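Local coordinates for protein L-asparaginase I (Vibrio cholerae, PDB 2OCD) that probably catalyses the hydrolysis of L-asparagine to L-aspartate and ammonium, working as a homotetramer, at residues B[56-61]-B[68-73]. Numbering follows the deposited sequence.
Sequences PLMDSS and WQLIAD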
loop_
_atom_site.group_PDB
_atom_site.type_symbol
_atom_site.label_atom_id
_atom_site.label_comp_id
_atom_site.label_asym_id
_atom_site.label_seq_id
_atom_site.Cartn_x
_atom_site.Cartn_y
_atom_site.Cartn_z
ATOM N N PRO B 56 42.211 -6.555 -2.730
ATOM C CA PRO B 56 41.278 -7.646 -2.481
ATOM C C PRO B 56 39.836 -7.146 -2.495
ATOM O O PRO B 56 39.575 -5.964 -2.301
ATOM C CB PRO B 56 41.673 -8.121 -1.094
ATOM C CG PRO B 56 42.187 -6.810 -0.390
ATOM C CD PRO B 56 42.608 -5.860 -1.489
ATOM N N LEU B 57 38.933 -8.069 -2.755
ATOM C CA LEU B 57 37.496 -7.831 -2.712
ATOM C C LEU B 57 37.097 -7.577 -1.261
ATOM O O LEU B 57 37.705 -8.110 -0.335
ATOM C CB LEU B 57 36.767 -9.071 -3.214
ATOM C CG LEU B 57 35.473 -8.904 -3.987
ATOM C CD1 LEU B 57 35.625 -8.001 -5.191
ATOM C CD2 LEU B 57 35.046 -10.306 -4.434
HETATM N N MSE B 58 36.087 -6.755 -1.066
HETATM C CA MSE B 58 35.646 -6.392 0.282
HETATM C C MSE B 58 34.421 -7.191 0.620
HETATM O O MSE B 58 33.601 -7.442 -0.231
HETATM C CB MSE B 58 35.336 -4.891 0.372
HETATM C CG MSE B 58 36.576 -3.987 0.252
HETATM SE SE MSE B 58 36.016 -2.142 0.037
HETATM C CE MSE B 58 37.757 -1.302 -0.116
ATOM N N ASP B 59 34.333 -7.618 1.866
ATOM C CA ASP B 59 33.123 -8.216 2.365
ATOM C C ASP B 59 32.372 -7.224 3.248
ATOM O O ASP B 59 32.928 -6.720 4.210
ATOM C CB ASP B 59 33.428 -9.456 3.175
ATOM C CG ASP B 59 32.201 -9.946 3.862
ATOM O OD1 ASP B 59 31.573 -9.154 4.618
ATOM O OD2 ASP B 59 31.806 -11.089 3.581
ATOM N N SER B 60 31.098 -6.996 2.942
ATOM C CA SER B 60 30.369 -5.845 3.490
ATOM C C SER B 60 30.323 -5.830 5.021
ATOM O O SER B 60 30.418 -4.749 5.617
ATOM C CB SER B 60 28.949 -5.674 2.880
ATOM O OG SER B 60 28.189 -6.865 2.941
ATOM N N SER B 61 30.200 -6.995 5.654
ATOM C CA SER B 61 30.120 -7.060 7.111
ATOM C C SER B 61 31.452 -6.804 7.827
ATOM O O SER B 61 31.457 -6.421 8.982
ATOM C CB SER B 61 29.519 -8.403 7.572
ATOM O OG SER B 61 29.976 -9.473 6.766
ATOM N N TRP B 68 36.331 2.605 3.555
ATOM C CA TRP B 68 35.651 3.750 3.043
ATOM C C TRP B 68 36.655 4.690 2.320
ATOM O O TRP B 68 36.378 5.198 1.233
ATOM C CB TRP B 68 35.034 4.503 4.208
ATOM C CG TRP B 68 33.913 3.798 4.928
ATOM C CD1 TRP B 68 33.239 2.706 4.497
ATOM C CD2 TRP B 68 33.300 4.191 6.157
ATOM N NE1 TRP B 68 32.245 2.375 5.386
ATOM C CE2 TRP B 68 32.271 3.256 6.431
ATOM C CE3 TRP B 68 33.529 5.223 7.074
ATOM C CZ2 TRP B 68 31.458 3.324 7.591
ATOM C CZ3 TRP B 68 32.706 5.288 8.242
ATOM C CH2 TRP B 68 31.690 4.350 8.464
ATOM N N GLN B 69 37.815 4.926 2.949
ATOM C CA GLN B 69 38.862 5.793 2.418
ATOM C C GLN B 69 39.314 5.284 1.070
ATOM O O GLN B 69 39.429 6.084 0.122
ATOM C CB GLN B 69 40.069 5.804 3.375
ATOM C CG GLN B 69 41.090 6.911 3.169
ATOM C CD GLN B 69 40.489 8.312 3.365
ATOM O OE1 GLN B 69 39.808 8.601 4.375
ATOM N NE2 GLN B 69 40.711 9.167 2.392
ATOM N N LEU B 70 39.581 3.965 0.997
ATOM C CA LEU B 70 39.932 3.253 -0.251
ATOM C C LEU B 70 38.909 3.570 -1.338
ATOM O O LEU B 70 39.300 4.036 -2.422
ATOM C CB LEU B 70 39.998 1.735 -0.035
ATOM C CG LEU B 70 40.983 1.212 1.051
ATOM C CD1 LEU B 70 41.230 -0.366 1.109
ATOM C CD2 LEU B 70 42.334 1.999 0.977
ATOM N N ILE B 71 37.604 3.393 -1.047
ATOM C CA ILE B 71 36.582 3.683 -2.038
ATOM C C ILE B 71 36.612 5.202 -2.453
ATOM O O ILE B 71 36.647 5.561 -3.649
ATOM C CB ILE B 71 35.187 3.255 -1.544
ATOM C CG1 ILE B 71 35.164 1.763 -1.131
ATOM C CG2 ILE B 71 34.164 3.461 -2.617
ATOM C CD1 ILE B 71 33.875 1.359 -0.388
ATOM N N ALA B 72 36.601 6.083 -1.452
ATOM C CA ALA B 72 36.720 7.527 -1.688
ATOM C C ALA B 72 37.965 7.825 -2.522
ATOM O O ALA B 72 37.923 8.536 -3.500
ATOM C CB ALA B 72 36.768 8.280 -0.360
ATOM N N ASP B 73 39.099 7.263 -2.143
ATOM C CA ASP B 73 40.333 7.550 -2.874
ATOM C C ASP B 73 40.288 7.074 -4.302
ATOM O O ASP B 73 40.905 7.664 -5.155
ATOM C CB ASP B 73 41.509 6.915 -2.182
ATOM C CG ASP B 73 41.806 7.549 -0.847
ATOM O OD1 ASP B 73 41.386 8.714 -0.602
ATOM O OD2 ASP B 73 42.485 6.853 -0.050
#
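With CG beside its backbone N (chi1 -68°) and the chain fully extended from there (chi3 -179°), the side chain of Met58, selenomethionine in this crystal, reaches straight out to Leu70 and Ile71. It illustrates how one long, unbranched residue can join a strand end to the helix that follows it. The setting is a beta-alpha-beta crossover in the N-terminal alpha/beta domain: strand 48-58, outermost in its sheet within the chain, leads through a short loop into helix 65-78, and the chain then returns as the parallel strand 84-88, with strand 5-12 lying between the two. No hydrogen bond links 56-61 to 68-73, and the nearest CA atoms, those of Met58 and Ile71, stand 10.4 Å apart, so the gap is bridged by side chains alone.

The last two atoms of the Met58 side chain make the contact. Met58 CE rests against Leu70 CB at 3.8 Å and equally close to Leu70 CD1, touching the base and one branch of the leucine. One atom back, SE meets Ile71 CD1 at 4.1 Å, the isoleucine extending its longer branch across the selenium. Ile71 is buried and also packs on Met63, whereas Leu70 lies at the exposed margin, so Met58 spans the inner and outer sides of this helix face.

Beyond Met58, whose backbone bonds to Thr11, the chain enters the loop carrying Ser60, a predicted substrate-binding residue; Ser60 O accepts a hydrogen bond from Thr93 OG1. Asp59 forms an Asx turn here: its OD1 accepts from Ser61 N at 2.8 Å, nearly along its C-O axis, while Ser61 OG donates to the same oxygen at 2.7 Å from its syn side, 22° out of the carboxylate plane.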